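Local coordinates for protein ulvan Lyase-PL25 (Pseudoalteromonas sp. PLSV, PDB 5UAM) that cleaves ulvan, the sulfated cell-wall polysaccharide of green seaweeds, as a polysaccharide lyase of family PL25 with a beta-propeller fold, at residues 29-38 / 55-65; 332-340 / 351-362. All coordinates share one frame; numbering follows the deposited sequence.

Overall arrangement
Near the N terminus the chain lays strand 30-33 along the edge of a sheet whose other strands, 412-415, 428-433 and 439-444, come from the far end of the sequence, consistent with closure of the propeller ring at this sheet. Contact 1 (29-38 with 55-65) then closes a short loop by setting this strand and the segment after it against the hairpin 52-58/64-70 of the next sheet. Much later, contact 2 (332-340 with 351-362) closes the hairpin 336-342/347-352 and carries the chain from that sheet into strand 362-367 of the following one. The two contacts follow in series, neither nesting nor crossing, with centres about 27 Å apart and nearest atoms about 9 Å apart.

Contact 1: 29-38 / 55-65; sequences FADNGVGNPL and VSYQGPKEDPY
Two neighbouring sheets of the beta-propeller meet where the 29-38 segment packs on the hairpin 55-65, with Tyr57 at the middle of the seam. Its hydroxyl gives a hydrogen bond of 2.7 Å from OH to Asn32 OD1, in the carbonyl plane and on a lone pair, while Ala30 CB sits 3.3 Å from Tyr57 OH. Phe29 directs an edge at the Tyr57 ring in an offset edge-to-face pair, planes 74° apart, and its CZ also reaches Val55 CG2 at 3.7 Å. A phenylalanine in place of Tyr57 would probably leave Asn32 OD1 without this donor and its amide freer to turn. That amide also lays ND2 over one face of Tyr65, 3.9 Å from CE2. Gln58 is held through its backbone and its side chain: N bonds Pro37 O at 3.1 Å, O accepts from Val34 N, and NE2 reaches Val34 O at 3.0 Å from above the carbonyl plane. With CG anti to the backbone N (chi1 178°) and the chain extended, Gln58 NE2 also meets Asn98 OD1, which in turn accepts from Asn36 N. Asn36 and Asn98 are assigned to substrate binding, consistent with this seam between propeller blades reaching the ulvan site.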
loop_
_atom_site.group_PDB
_atom_site.type_symbol
_atom_site.label_atom_id
_atom_site.label_comp_id
_atom_site.label_asym_id
_atom_site.label_seq_id
_atom_site.Cartn_x
_atom_site.Cartn_y
_atom_site.Cartn_z
ATOM N N PHE A 29 -6.965 -12.842 14.957
ATOM C CA PHE A 29 -8.406 -12.752 14.769
ATOM C C PHE A 29 -8.915 -13.602 13.613
ATOM O O PHE A 29 -10.129 -13.751 13.471
ATOM C CB PHE A 29 -8.846 -11.291 14.577
ATOM C CG PHE A 29 -8.342 -10.658 13.301
ATOM C CD1 PHE A 29 -9.037 -10.805 12.113
ATOM C CD2 PHE A 29 -7.185 -9.900 13.300
ATOM C CE1 PHE A 29 -8.568 -10.246 10.947
ATOM C CE2 PHE A 29 -6.713 -9.323 12.128
ATOM C CZ PHE A 29 -7.404 -9.510 10.946
ATOM N N ALA A 30 -8.015 -14.161 12.801
ATOM C CA ALA A 30 -8.352 -15.054 11.708
ATOM C C ALA A 30 -7.118 -15.884 11.393
ATOM O O ALA A 30 -5.991 -15.498 11.715
ATOM C CB ALA A 30 -8.787 -14.275 10.462
ATOM N N ASP A 31 -7.339 -17.030 10.752
ATOM C CA ASP A 31 -6.236 -17.945 10.467
ATOM C C ASP A 31 -6.288 -18.502 9.047
ATOM O O ASP A 31 -5.795 -19.602 8.798
ATOM C CB ASP A 31 -6.186 -19.082 11.483
ATOM C CG ASP A 31 -7.445 -19.918 11.503
ATOM O OD1 ASP A 31 -8.374 -19.640 10.725
ATOM O OD2 ASP A 31 -7.468 -20.878 12.299
ATOM N N ASN A 32 -6.825 -17.729 8.095
ATOM C CA ASN A 32 -7.004 -18.205 6.726
ATOM C C ASN A 32 -6.347 -17.313 5.678
ATOM O O ASN A 32 -6.683 -17.424 4.500
ATOM C CB ASN A 32 -8.487 -18.392 6.390
ATOM C CG ASN A 32 -9.263 -17.106 6.400
ATOM O OD1 ASN A 32 -8.796 -16.065 6.868
ATOM N ND2 ASN A 32 -10.486 -17.163 5.853
ATOM N N GLY A 33 -5.384 -16.471 6.045
ATOM C CA GLY A 33 -4.696 -15.692 5.038
ATOM C C GLY A 33 -3.919 -16.576 4.078
ATOM O O GLY A 33 -3.518 -17.681 4.416
ATOM N N VAL A 34 -3.693 -16.065 2.856
ATOM C CA VAL A 34 -2.877 -16.759 1.865
ATOM C C VAL A 34 -1.862 -15.808 1.243
ATOM O O VAL A 34 -2.061 -14.592 1.182
ATOM C CB VAL A 34 -3.677 -17.450 0.736
ATOM C CG1 VAL A 34 -4.746 -18.340 1.322
ATOM C CG2 VAL A 34 -4.271 -16.450 -0.227
ATOM N N GLY A 35 -0.769 -16.399 0.757
ATOM C CA GLY A 35 0.220 -15.626 0.006
ATOM C C GLY A 35 0.837 -14.545 0.867
ATOM O O GLY A 35 1.347 -14.818 1.956
ATOM N N ASN A 36 0.823 -13.308 0.373
ATOM C CA ASN A 36 1.083 -12.115 1.180
ATOM C C ASN A 36 -0.275 -11.503 1.472
ATOM O O ASN A 36 -0.890 -10.918 0.565
ATOM C CB ASN A 36 1.934 -11.094 0.416
ATOM C CG ASN A 36 3.303 -11.564 0.131
ATOM O OD1 ASN A 36 3.860 -12.414 0.826
ATOM N ND2 ASN A 36 3.891 -11.009 -0.921
ATOM N N PRO A 37 -0.823 -11.624 2.682
ATOM C CA PRO A 37 -2.212 -11.199 2.873
ATOM C C PRO A 37 -2.414 -9.706 2.997
ATOM O O PRO A 37 -3.565 -9.258 2.936
ATOM C CB PRO A 37 -2.631 -11.895 4.168
ATOM C CG PRO A 37 -1.743 -13.075 4.268
ATOM C CD PRO A 37 -0.414 -12.612 3.694
ATOM N N LEU A 38 -1.321 -8.954 3.138
ATOM C CA LEU A 38 -1.317 -7.524 3.397
ATOM C C LEU A 38 -0.090 -6.930 2.736
ATOM O O LEU A 38 0.912 -7.618 2.526
ATOM C CB LEU A 38 -1.151 -7.254 4.893
ATOM C CG LEU A 38 -2.202 -7.813 5.842
ATOM C CD1 LEU A 38 -1.672 -7.762 7.263
ATOM C CD2 LEU A 38 -3.489 -7.044 5.712
ATOM N N VAL A 55 -11.124 -4.293 9.443
ATOM C CA VAL A 55 -9.865 -4.824 8.934
ATOM C C VAL A 55 -10.142 -5.717 7.734
ATOM O O VAL A 55 -11.144 -6.444 7.708
ATOM C CB VAL A 55 -9.102 -5.592 10.028
ATOM C CG1 VAL A 55 -8.782 -4.644 11.208
ATOM C CG2 VAL A 55 -9.884 -6.809 10.519
ATOM N N SER A 56 -9.265 -5.649 6.731
ATOM C CA SER A 56 -9.397 -6.488 5.546
ATOM C C SER A 56 -8.047 -7.057 5.127
ATOM O O SER A 56 -6.991 -6.448 5.324
ATOM C CB SER A 56 -10.046 -5.741 4.382
ATOM O OG SER A 56 -9.178 -4.766 3.824
ATOM N N TYR A 57 -8.099 -8.246 4.531
ATOM C CA TYR A 57 -6.892 -8.972 4.142
ATOM C C TYR A 57 -7.285 -9.999 3.079
ATOM O O TYR A 57 -8.463 -10.261 2.834
ATOM C CB TYR A 57 -6.225 -9.664 5.361
ATOM C CG TYR A 57 -7.124 -10.722 5.944
ATOM C CD1 TYR A 57 -8.178 -10.386 6.794
ATOM C CD2 TYR A 57 -6.974 -12.060 5.589
ATOM C CE1 TYR A 57 -9.053 -11.353 7.256
ATOM C CE2 TYR A 57 -7.846 -13.044 6.063
ATOM C CZ TYR A 57 -8.886 -12.674 6.893
ATOM O OH TYR A 57 -9.749 -13.640 7.370
ATOM N N GLN A 58 -6.271 -10.601 2.459
ATOM C CA GLN A 58 -6.474 -11.597 1.414
ATOM C C GLN A 58 -6.539 -13.001 2.015
ATOM O O GLN A 58 -5.592 -13.465 2.657
ATOM C CB GLN A 58 -5.307 -11.480 0.447
ATOM C CG GLN A 58 -5.311 -12.456 -0.670
ATOM C CD GLN A 58 -4.073 -12.287 -1.497
ATOM O OE1 GLN A 58 -4.011 -11.428 -2.368
ATOM N NE2 GLN A 58 -3.056 -13.068 -1.201
ATOM N N GLY A 59 -7.660 -13.677 1.773
ATOM C CA GLY A 59 -7.933 -14.997 2.283
ATOM C C GLY A 59 -7.935 -16.048 1.190
ATOM O O GLY A 59 -7.364 -15.855 0.110
ATOM N N PRO A 60 -8.566 -17.195 1.458
ATOM C CA PRO A 60 -8.548 -18.306 0.504
ATOM C C PRO A 60 -8.962 -17.874 -0.895
ATOM O O PRO A 60 -9.851 -17.029 -1.078
ATOM C CB PRO A 60 -9.542 -19.302 1.107
ATOM C CG PRO A 60 -9.452 -19.037 2.589
ATOM C CD PRO A 60 -9.278 -17.540 2.696
ATOM N N LYS A 61 -8.292 -18.460 -1.885
ATOM C CA LYS A 61 -8.506 -18.167 -3.297
ATOM C C LYS A 61 -8.286 -16.689 -3.595
ATOM O O LYS A 61 -8.809 -16.147 -4.581
ATOM C CB LYS A 61 -9.872 -18.672 -3.785
ATOM C CG LYS A 61 -10.097 -20.183 -3.540
ATOM C CD LYS A 61 -11.358 -20.666 -4.237
ATOM N N GLU A 62 -7.482 -16.021 -2.764
ATOM C CA GLU A 62 -7.166 -14.602 -2.901
ATOM C C GLU A 62 -8.411 -13.715 -2.796
ATOM O O GLU A 62 -8.384 -12.533 -3.175
ATOM C CB GLU A 62 -6.353 -14.305 -4.173
ATOM C CG GLU A 62 -5.110 -15.188 -4.303
ATOM C CD GLU A 62 -4.114 -14.735 -5.350
ATOM O OE1 GLU A 62 -3.840 -13.520 -5.438
ATOM O OE2 GLU A 62 -3.574 -15.626 -6.039
ATOM N N ASP A 63 -9.494 -14.254 -2.242
ATOM C CA ASP A 63 -10.697 -13.449 -2.080
ATOM C C ASP A 63 -10.517 -12.494 -0.899
ATOM O O ASP A 63 -9.787 -12.793 0.053
ATOM C CB ASP A 63 -11.913 -14.348 -1.827
ATOM C CG ASP A 63 -12.289 -15.219 -3.017
ATOM O OD1 ASP A 63 -11.977 -14.824 -4.166
ATOM O OD2 ASP A 63 -12.907 -16.295 -2.790
ATOM N N PRO A 64 -11.173 -11.335 -0.941
ATOM C CA PRO A 64 -11.050 -10.371 0.156
ATOM C C PRO A 64 -11.931 -10.781 1.326
ATOM O O PRO A 64 -13.106 -11.111 1.146
ATOM C CB PRO A 64 -11.547 -9.063 -0.475
ATOM C CG PRO A 64 -12.523 -9.513 -1.488
ATOM C CD PRO A 64 -11.948 -10.784 -2.066
ATOM N N TYR A 65 -11.350 -10.720 2.528
ATOM C CA TYR A 65 -12.071 -10.992 3.763
ATOM C C TYR A 65 -12.020 -9.770 4.671
ATOM O O TYR A 65 -11.024 -9.030 4.703
ATOM C CB TYR A 65 -11.483 -12.212 4.491
ATOM C CG TYR A 65 -11.918 -13.507 3.856
ATOM C CD1 TYR A 65 -11.368 -13.929 2.647
ATOM C CD2 TYR A 65 -12.940 -14.273 4.411
ATOM C CE1 TYR A 65 -11.784 -15.085 2.026
ATOM C CE2 TYR A 65 -13.374 -15.444 3.790
ATOM C CZ TYR A 65 -12.783 -15.850 2.601
ATOM O OH TYR A 65 -13.224 -17.009 1.988
#

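Contact 2: 332-340 / 351-362; sequences GGPKQTRHV and DKVIPQYERVSR. With EDO (1,2-ethanediol), chain H.
Gln336 folds back on the returning chain: its NE2 bonds Arg359 O at 2.9 Å; chi1 (-53°) sets CG against the carbonyl oxygens of Tyr357 and Arg359, and the bend at chi2 (77°) turns the amide toward Arg359 O. Beside it, Ser361 OG accepts from Thr337 N at 3.0 Å, and Ser361 N reaches Lys335 O. Arg362 adds a weak bond from NH1 to that same Lys335 O. Lys335 NZ, bonded to Gly333 O and Thr331 O, also holds both oxygens of an ethanediol, probably from the crystallisation liquor. At the open end of the hairpin, away from its turn, the backbone takes over, Val353 N meeting Thr337 O at 2.9 Å and His339 N meeting Asp351 O at 3.0 Å around the antiparallel, non-hydrogen-bonded pair Arg338-Lys352. These are the last two strands of a four-stranded propeller sheet, and 353-361 is the connection to the next sheet. Lys352 lies alongside Arg338, its CG 4.0 Å above the centre of one guanidinium face. Arg338 in turn grips Gln336 side-on, NE to the backbone O and NH2 to OE1, which fixes the amide that holds Arg359. Lys352 NZ bonds Tyr357 O at 2.9 Å. One water joins Thr337 O, Ile354 N and Ser361 OG.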
loop_
_atom_site.group_PDB
_atom_site.type_symbol
_atom_site.label_atom_id
_atom_site.label_comp_id
_atom_site.label_asym_id
_atom_site.label_seq_id
_atom_site.Cartn_x
_atom_site.Cartn_y
_atom_site.Cartn_z
ATOM N N GLY A 332 17.134 -7.830 -7.798
ATOM C CA GLY A 332 18.222 -7.036 -7.259
ATOM C C GLY A 332 18.835 -7.659 -6.019
ATOM O O GLY A 332 19.850 -8.360 -6.092
ATOM N N GLY A 333 18.214 -7.397 -4.875
ATOM C CA GLY A 333 18.697 -7.859 -3.591
ATOM C C GLY A 333 17.801 -7.323 -2.491
ATOM O O GLY A 333 16.885 -6.535 -2.748
ATOM N N PRO A 334 18.035 -7.744 -1.249
ATOM C CA PRO A 334 17.209 -7.265 -0.133
ATOM C C PRO A 334 17.305 -5.758 0.034
ATOM O O PRO A 334 18.363 -5.152 -0.176
ATOM C CB PRO A 334 17.793 -7.995 1.085
ATOM C CG PRO A 334 19.132 -8.455 0.666
ATOM C CD PRO A 334 19.060 -8.704 -0.813
ATOM N N LYS A 335 16.184 -5.159 0.425
ATOM C CA LYS A 335 16.056 -3.718 0.530
ATOM C C LYS A 335 15.578 -3.323 1.916
ATOM O O LYS A 335 14.725 -3.993 2.508
ATOM C CB LYS A 335 15.068 -3.206 -0.527
ATOM C CG LYS A 335 15.463 -3.594 -1.946
ATOM C CD LYS A 335 14.358 -3.285 -2.937
ATOM C CE LYS A 335 14.677 -3.822 -4.307
ATOM N NZ LYS A 335 14.636 -5.297 -4.321
ATOM N N GLN A 336 16.129 -2.221 2.411
ATOM C CA GLN A 336 15.873 -1.699 3.749
ATOM C C GLN A 336 15.196 -0.337 3.675
ATOM O O GLN A 336 15.541 0.491 2.819
ATOM C CB GLN A 336 17.188 -1.515 4.500
ATOM C CG GLN A 336 18.076 -2.754 4.531
ATOM C CD GLN A 336 18.814 -3.002 3.233
ATOM O OE1 GLN A 336 19.397 -2.094 2.653
ATOM N NE2 GLN A 336 18.836 -4.250 2.797
ATOM N N THR A 337 14.259 -0.083 4.587
ATOM C CA THR A 337 13.581 1.209 4.650
ATOM C C THR A 337 14.551 2.301 5.064
ATOM O O THR A 337 15.338 2.130 5.998
ATOM C CB THR A 337 12.452 1.170 5.682
ATOM O OG1 THR A 337 11.852 -0.125 5.700
ATOM C CG2 THR A 337 11.396 2.210 5.367
ATOM N N ARG A 338 14.456 3.439 4.370
ATOM C CA ARG A 338 15.202 4.654 4.665
ATOM C C ARG A 338 14.235 5.830 4.750
ATOM O O ARG A 338 13.151 5.807 4.156
ATOM C CB ARG A 338 16.231 4.939 3.577
ATOM C CG ARG A 338 17.223 3.811 3.382
ATOM C CD ARG A 338 17.128 3.172 2.006
ATOM N NE ARG A 338 17.956 1.973 1.957
ATOM C CZ ARG A 338 19.261 1.956 1.732
ATOM N NH1 ARG A 338 19.933 3.083 1.533
ATOM N NH2 ARG A 338 19.921 0.809 1.720
ATOM N N HIS A 339 14.633 6.866 5.498
ATOM C CA HIS A 339 13.756 8.003 5.755
ATOM C C HIS A 339 14.294 9.247 5.061
ATOM O O HIS A 339 15.489 9.556 5.181
ATOM C CB HIS A 339 13.621 8.279 7.256
ATOM C CG HIS A 339 12.483 9.186 7.557
ATOM N ND1 HIS A 339 11.180 8.745 7.511
ATOM C CD2 HIS A 339 12.427 10.517 7.801
ATOM C CE1 HIS A 339 10.371 9.756 7.756
ATOM N NE2 HIS A 339 11.101 10.838 7.944
ATOM N N VAL A 340 13.395 9.962 4.366
ATOM C CA VAL A 340 13.718 11.187 3.634
ATOM C C VAL A 340 12.715 12.248 4.057
ATOM O O VAL A 340 11.557 11.933 4.330
ATOM C CB VAL A 340 13.587 10.905 2.117
ATOM C CG1 VAL A 340 13.598 12.198 1.291
ATOM C CG2 VAL A 340 14.678 9.942 1.670
ATOM N N ASP A 351 18.946 7.974 5.248
ATOM C CA ASP A 351 19.550 7.001 6.152
ATOM C C ASP A 351 18.595 5.848 6.432
ATOM O O ASP A 351 17.374 6.015 6.468
ATOM C CB ASP A 351 19.927 7.687 7.462
ATOM C CG ASP A 351 20.875 8.861 7.253
ATOM O OD1 ASP A 351 22.034 8.604 6.869
ATOM O OD2 ASP A 351 20.451 10.024 7.450
ATOM N N LYS A 352 19.172 4.659 6.616
ATOM C CA LYS A 352 18.386 3.486 6.975
ATOM C C LYS A 352 17.751 3.694 8.340
ATOM O O LYS A 352 18.371 4.240 9.262
ATOM C CB LYS A 352 19.289 2.249 7.057
ATOM C CG LYS A 352 19.833 1.752 5.732
ATOM C CD LYS A 352 20.769 0.559 5.955
ATOM C CE LYS A 352 21.336 0.037 4.661
ATOM N NZ LYS A 352 22.324 -1.049 4.945
ATOM N N VAL A 353 16.508 3.238 8.469
ATOM C CA VAL A 353 15.829 3.263 9.760
ATOM C C VAL A 353 16.539 2.352 10.748
ATOM O O VAL A 353 16.882 2.765 11.861
ATOM C CB VAL A 353 14.348 2.879 9.591
ATOM C CG1 VAL A 353 13.673 2.757 10.952
ATOM C CG2 VAL A 353 13.595 3.904 8.710
ATOM N N ILE A 354 16.778 1.103 10.357
ATOM C CA ILE A 354 17.472 0.135 11.205
ATOM C C ILE A 354 18.960 0.224 10.871
ATOM O O ILE A 354 19.355 -0.162 9.759
ATOM C CB ILE A 354 16.931 -1.283 10.995
ATOM C CG1 ILE A 354 15.419 -1.293 11.271
ATOM C CG2 ILE A 354 17.683 -2.238 11.926
ATOM C CD1 ILE A 354 14.716 -2.633 10.995
ATOM N N PRO A 355 19.805 0.705 11.781
ATOM C CA PRO A 355 21.216 0.917 11.436
ATOM C C PRO A 355 21.912 -0.389 11.073
ATOM O O PRO A 355 21.710 -1.422 11.712
ATOM C CB PRO A 355 21.816 1.518 12.714
ATOM C CG PRO A 355 20.699 1.807 13.626
ATOM C CD PRO A 355 19.510 1.019 13.188
ATOM N N GLN A 356 22.719 -0.331 10.013
ATOM C CA GLN A 356 23.577 -1.437 9.583
ATOM C C GLN A 356 22.808 -2.708 9.221
ATOM O O GLN A 356 23.397 -3.788 9.121
ATOM C CB GLN A 356 24.660 -1.751 10.620
ATOM C CG GLN A 356 25.737 -0.672 10.755
ATOM C CD GLN A 356 25.328 0.458 11.687
ATOM O OE1 GLN A 356 24.885 0.221 12.815
ATOM N NE2 GLN A 356 25.478 1.697 11.221
ATOM N N TYR A 357 21.503 -2.629 9.004
ATOM C CA TYR A 357 20.745 -3.819 8.657
ATOM C C TYR A 357 20.855 -4.047 7.155
ATOM O O TYR A 357 20.781 -3.106 6.363
ATOM C CB TYR A 357 19.288 -3.623 9.078
ATOM C CG TYR A 357 18.351 -4.802 8.889
ATOM C CD1 TYR A 357 18.424 -5.953 9.698
ATOM C CD2 TYR A 357 17.370 -4.752 7.933
ATOM C CE1 TYR A 357 17.523 -7.018 9.502
ATOM C CE2 TYR A 357 16.485 -5.797 7.744
ATOM C CZ TYR A 357 16.553 -6.911 8.516
ATOM O OH TYR A 357 15.636 -7.930 8.286
ATOM N N GLU A 358 21.070 -5.296 6.766
ATOM C CA GLU A 358 21.322 -5.635 5.371
ATOM C C GLU A 358 20.301 -6.605 4.797
ATOM O O GLU A 358 20.483 -7.062 3.660
ATOM C CB GLU A 358 22.723 -6.247 5.212
ATOM C CG GLU A 358 23.858 -5.384 5.750
ATOM C CD GLU A 358 24.093 -4.123 4.935
ATOM O OE1 GLU A 358 24.953 -3.311 5.346
ATOM O OE2 GLU A 358 23.422 -3.937 3.893
ATOM N N ARG A 359 19.265 -6.971 5.551
ATOM C CA ARG A 359 18.242 -7.882 5.072
ATOM C C ARG A 359 17.014 -7.051 4.698
ATOM O O ARG A 359 17.129 -5.851 4.427
ATOM C CB ARG A 359 17.989 -8.990 6.110
ATOM C CG ARG A 359 19.227 -9.832 6.439
ATOM C CD ARG A 359 18.927 -10.893 7.516
ATOM N NE ARG A 359 17.933 -11.873 7.068
ATOM C CZ ARG A 359 17.299 -12.727 7.873
ATOM N NH1 ARG A 359 17.539 -12.723 9.177
ATOM N NH2 ARG A 359 16.414 -13.584 7.380
ATOM N N VAL A 360 15.841 -7.666 4.692
ATOM C CA VAL A 360 14.622 -6.987 4.268
ATOM C C VAL A 360 13.986 -6.282 5.460
ATOM O O VAL A 360 13.756 -6.898 6.510
ATOM C CB VAL A 360 13.627 -7.982 3.652
ATOM C CG1 VAL A 360 12.333 -7.271 3.275
ATOM C CG2 VAL A 360 14.245 -8.708 2.458
ATOM N N SER A 361 13.651 -5.005 5.295
ATOM C CA SER A 361 12.825 -4.324 6.282
ATOM C C SER A 361 11.757 -3.518 5.565
ATOM O O SER A 361 11.972 -3.030 4.459
ATOM C CB SER A 361 13.607 -3.422 7.232
ATOM O OG SER A 361 14.292 -2.416 6.492
ATOM N N ARG A 362 10.598 -3.391 6.212
ATOM C CA ARG A 362 9.473 -2.614 5.711
ATOM C C ARG A 362 8.831 -1.914 6.896
ATOM O O ARG A 362 8.902 -2.404 8.021
ATOM C CB ARG A 362 8.415 -3.513 5.045
ATOM C CG ARG A 362 8.896 -4.231 3.804
ATOM C CD ARG A 362 9.150 -3.277 2.646
ATOM N NE ARG A 362 9.507 -4.032 1.455
ATOM C CZ ARG A 362 10.753 -4.289 1.059
ATOM N NH1 ARG A 362 11.792 -3.860 1.764
ATOM N NH2 ARG A 362 10.956 -5.003 -0.033
HETATM C C1 EDO H . 11.065 -5.783 -5.378
HETATM O O1 EDO H . 11.586 -5.607 -4.043
HETATM C C2 EDO H . 11.666 -4.771 -6.364
HETATM O O2 EDO H . 13.025 -5.118 -6.707
HETATM O O HOH W 1 15.610 -0.140 7.719
HETATM O O HOH W 2 17.509 10.084 7.089
#